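PDB 3NF4: acyl-CoA dehydrogenase from Mycobacterium thermoresistibile, which probably oxidises acyl-CoA thioesters to their 2,3-enoyl forms, passing the electrons to a bound FAD. Local coordinates for residues G188-F192 with Q238-I242; S104-L109 with W120-L125. All coordinates share one frame; numbering follows the deposited sequence.

Contact 1. Residues G188-F192 with Q238-I242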
# COMPACT_ATOMS: atom_id res chain seq x y z
N GLY A 188 16.15 -13.85 36.33
CA GLY A 188 15.49 -13.49 37.59
C GLY A 188 13.99 -13.71 37.67
O GLY A 188 13.36 -13.22 38.61
N VAL A 189 13.42 -14.46 36.73
CA VAL A 189 11.95 -14.59 36.58
C VAL A 189 11.45 -16.04 36.75
O VAL A 189 12.09 -16.98 36.31
CB VAL A 189 11.46 -14.00 35.20
CG1 VAL A 189 9.95 -14.02 35.08
CG2 VAL A 189 11.98 -12.57 35.01
N SER A 190 10.29 -16.21 37.40
CA SER A 190 9.70 -17.53 37.62
C SER A 190 8.21 -17.56 37.29
O SER A 190 7.54 -16.53 37.32
CB SER A 190 9.91 -17.99 39.09
OG SER A 190 11.27 -18.25 39.39
N CYS A 191 7.71 -18.77 37.00
CA CYS A 191 6.32 -19.04 36.67
C CYS A 191 5.52 -19.70 37.83
O CYS A 191 6.06 -20.53 38.56
CB CYS A 191 6.29 -19.93 35.42
SG CYS A 191 4.66 -20.33 34.77
N PHE A 192 4.24 -19.34 37.97
CA PHE A 192 3.37 -19.81 39.07
C PHE A 192 1.96 -20.17 38.62
O PHE A 192 1.35 -19.43 37.84
CB PHE A 192 3.24 -18.73 40.16
CG PHE A 192 4.49 -18.50 40.94
CD1 PHE A 192 4.79 -19.29 42.04
CD2 PHE A 192 5.39 -17.52 40.55
CE1 PHE A 192 5.96 -19.10 42.76
CE2 PHE A 192 6.56 -17.32 41.26
CZ PHE A 192 6.85 -18.11 42.36
N GLN A 238 13.56 -19.81 35.70
CA GLN A 238 13.30 -20.41 34.40
C GLN A 238 12.21 -19.67 33.59
O GLN A 238 12.07 -19.90 32.39
CB GLN A 238 12.95 -21.90 34.53
CG GLN A 238 13.41 -22.75 33.33
CD GLN A 238 12.86 -24.18 33.32
OE1 GLN A 238 12.45 -24.72 34.34
NE2 GLN A 238 12.88 -24.80 32.14
N GLY A 239 11.48 -18.78 34.25
CA GLY A 239 10.33 -18.04 33.68
C GLY A 239 10.38 -17.45 32.28
O GLY A 239 9.45 -17.62 31.50
N LEU A 240 11.45 -16.72 31.94
CA LEU A 240 11.54 -16.09 30.62
C LEU A 240 11.66 -17.13 29.52
O LEU A 240 11.15 -16.90 28.41
CB LEU A 240 12.68 -15.07 30.53
CG LEU A 240 12.48 -13.70 31.21
CD1 LEU A 240 13.76 -12.87 31.14
CD2 LEU A 240 11.29 -12.88 30.67
N GLN A 241 12.30 -18.26 29.82
CA GLN A 241 12.36 -19.39 28.89
C GLN A 241 10.99 -20.04 28.70
O GLN A 241 10.64 -20.48 27.59
CB GLN A 241 13.42 -20.43 29.34
CG GLN A 241 13.49 -21.71 28.46
CD GLN A 241 14.41 -22.80 29.04
OE1 GLN A 241 14.84 -22.76 30.20
NE2 GLN A 241 14.70 -23.80 28.21
N ILE A 242 10.21 -20.11 29.78
CA ILE A 242 8.83 -20.60 29.67
C ILE A 242 7.95 -19.67 28.81
O ILE A 242 7.24 -20.13 27.91
CB ILE A 242 8.19 -20.84 31.05
CG1 ILE A 242 8.96 -21.92 31.81
CG2 ILE A 242 6.73 -21.26 30.90
CD1 ILE A 242 8.38 -22.26 33.21
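V189 overlaps the branch point of L240: its CG2 lies 4.0 Å from L240 CG, with one side chain laid across the other. With CG1 of V189 opposite its own backbone N (chi1 -175°), CG2 lies on the side of that N and makes the touch. Two residues along the strand, C191 makes the second apolar contact. C191 CB rests 3.8 Å from CD1 of I242, the end of an extended isoleucine branch. V189 and C191 share one side of the strand, while the CB of S190 between them points away from the helix. The OG of S190 is hydrogen-bonded to the backbone N of G237.

The backbones meet closely at G239. Its CA is 4.0 Å from the CA of S190, and the lack of a side chain permits this approach. G239 N donates to V189 O at 2.8 Å. The bond is bent, with an N-H...O angle of 136°, and the donor sits above the carbonyl plane, 44° out of it.

The contact places the first turn of helix 239-245 against strand 189-195. It joins the middle and C-terminal family regions of the acyl-CoA dehydrogenase. Within the sheet the strand pairs with strands 175-181 and 232-233, and helix 106-111 covers the side where C191 and I242 meet. One bent backbone bond beside apolar packing implies a junction held mostly by side chains, with G239 allowing the backbones to come close; no charged group takes part.

Contact 2. Residues S104-L109 with W120-L125; sequences SSHPLL and WLPGML
The backbones of S104-L109 and W120-L125 run roughly in opposite directions, well skewed, with CA atoms 7.3 Å apart at S105 and M124 and 7.6 Å apart at L109 and L121. Side chains fill the space between them.

L108 buries the most surface here. Its CG lies opposite the backbone N (chi1 177°), which extends the side chain toward the second helix. There CD2 meets three residues. It lies 3.9 Å from W120 CB, 3.9 Å from M124 SD and 4.1 Å from L121 CG. L108 and L121 lie alongside, head to tail. L108 lies across W120, which takes part through its CB, not its indole.

L121 also serves L109. The CD1 atoms of L109 and L121 touch at 3.8 Å, their side chains about perpendicular. At the other end, M124 is kinked twice along its chain. The kinks bring its CE to 3.7 Å from S105 CB, so the methyl lies against the base of the serine. L125 CD2 comes near S105 OG, at 4.1 Å. That hydroxyl makes a weak hydrogen bond to S102 O. The contact itself is dispersive packing, mostly between buried residues.

These are two skewed helical segments in the N-terminal region of the acyl-CoA dehydrogenase. The segments come from helices 106-111 and 114-124, neighbours in the chain, and S104 ends helix 92-104. Strand 175-181 lies beside them: S104 and M124 touch F175, and S104 O accepts a hydrogen bond from T177 OG1. W120 touches L193 of strand 189-195.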
# COMPACT_ATOMS: atom_id res chain seq x y z
N SER A 104 -2.89 -20.93 28.59
CA SER A 104 -2.85 -20.98 30.06
C SER A 104 -2.44 -22.35 30.60
O SER A 104 -1.79 -22.44 31.64
CB SER A 104 -4.17 -20.48 30.68
OG SER A 104 -5.12 -21.53 30.81
N SER A 105 -2.75 -23.42 29.87
CA SER A 105 -2.29 -24.74 30.32
C SER A 105 -0.87 -25.13 29.84
O SER A 105 -0.35 -26.17 30.23
CB SER A 105 -3.33 -25.83 29.97
OG SER A 105 -3.23 -26.24 28.62
N HIS A 106 -0.25 -24.28 29.03
CA HIS A 106 1.01 -24.67 28.34
C HIS A 106 2.28 -24.83 29.22
O HIS A 106 3.02 -25.80 29.03
CB HIS A 106 1.26 -23.75 27.11
CG HIS A 106 2.66 -23.81 26.56
ND1 HIS A 106 2.98 -24.50 25.41
CD2 HIS A 106 3.81 -23.24 26.99
CE1 HIS A 106 4.27 -24.36 25.16
NE2 HIS A 106 4.80 -23.61 26.11
N PRO A 107 2.53 -23.90 30.16
CA PRO A 107 3.68 -24.08 31.07
C PRO A 107 3.65 -25.38 31.91
O PRO A 107 4.70 -25.99 32.12
CB PRO A 107 3.58 -22.87 32.00
CG PRO A 107 2.88 -21.88 31.23
CD PRO A 107 1.86 -22.62 30.42
N LEU A 108 2.48 -25.80 32.39
CA LEU A 108 2.40 -27.01 33.22
C LEU A 108 2.65 -28.25 32.36
O LEU A 108 3.39 -29.16 32.78
CB LEU A 108 1.05 -27.10 33.96
CG LEU A 108 0.70 -28.31 34.82
CD1 LEU A 108 1.80 -28.66 35.84
CD2 LEU A 108 -0.66 -28.13 35.54
N LEU A 109 2.06 -28.27 31.16
CA LEU A 109 2.16 -29.40 30.26
C LEU A 109 3.58 -29.68 29.77
O LEU A 109 3.95 -30.84 29.60
CB LEU A 109 1.22 -29.22 29.07
CG LEU A 109 1.29 -30.31 28.00
CD1 LEU A 109 0.53 -31.57 28.40
CD2 LEU A 109 0.81 -29.77 26.65
N TRP A 120 -3.31 -31.44 38.59
CA TRP A 120 -4.09 -30.31 38.04
C TRP A 120 -4.56 -30.38 36.58
O TRP A 120 -5.61 -29.81 36.23
CB TRP A 120 -3.35 -29.01 38.28
CG TRP A 120 -3.30 -28.59 39.73
CD1 TRP A 120 -4.36 -28.37 40.57
CD2 TRP A 120 -2.12 -28.30 40.50
NE1 TRP A 120 -3.92 -27.97 41.81
CE2 TRP A 120 -2.55 -27.91 41.79
CE3 TRP A 120 -0.75 -28.33 40.22
CZ2 TRP A 120 -1.65 -27.56 42.80
CZ3 TRP A 120 0.15 -27.97 41.21
CH2 TRP A 120 -0.31 -27.60 42.49
N LEU A 121 -3.79 -31.06 35.72
CA LEU A 121 -4.08 -31.08 34.28
C LEU A 121 -5.44 -31.65 33.89
O LEU A 121 -6.12 -31.06 33.05
CB LEU A 121 -2.96 -31.77 33.47
CG LEU A 121 -1.87 -30.89 32.82
CD1 LEU A 121 -1.05 -31.71 31.85
CD2 LEU A 121 -2.45 -29.68 32.09
N PRO A 122 -5.86 -32.77 34.51
CA PRO A 122 -7.15 -33.33 34.08
C PRO A 122 -8.35 -32.41 34.31
O PRO A 122 -9.27 -32.41 33.49
CB PRO A 122 -7.26 -34.63 34.89
CG PRO A 122 -5.82 -35.05 35.10
CD PRO A 122 -5.11 -33.72 35.36
N GLY A 123 -8.34 -31.65 35.40
CA GLY A 123 -9.39 -30.65 35.66
C GLY A 123 -9.38 -29.47 34.68
O GLY A 123 -10.44 -28.96 34.30
N MET A 124 -8.20 -29.03 34.28
CA MET A 124 -8.09 -27.94 33.29
C MET A 124 -8.70 -28.33 31.93
O MET A 124 -9.40 -27.52 31.30
CB MET A 124 -6.63 -27.49 33.14
CG MET A 124 -6.09 -26.85 34.41
SD MET A 124 -4.34 -27.12 34.67
CE MET A 124 -3.60 -25.88 33.61
N LEU A 125 -8.50 -29.59 31.52
CA LEU A 125 -8.92 -30.03 30.20
C LEU A 125 -10.29 -30.69 30.20
O LEU A 125 -10.73 -31.23 29.18
CB LEU A 125 -7.86 -30.94 29.56
CG LEU A 125 -6.41 -30.43 29.64
CD1 LEU A 125 -5.43 -31.49 29.15
CD2 LEU A 125 -6.22 -29.09 28.89

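Both contacts are largely buried, and their centres lie about 17 Å apart. Contact 1 sets a helix against a strand and joins the middle and C-terminal family regions. Contact 2 pairs two helical segments within the N-terminal region. Contact 1 brings backbones close enough for a hydrogen bond at a glycine, whereas contact 2 keeps them apart with leucine and methionine side chains. P107, which takes no part in the packing of contact 2, carries segment 104-109 onto contact 1: its CB lies 3.7 Å from I242 CG2 and 3.9 Å from C191 SG. Helix 106-111 thus meets helix 114-124 in contact 2 and, through P107, both elements of contact 1. W120 also reaches strand 189-195.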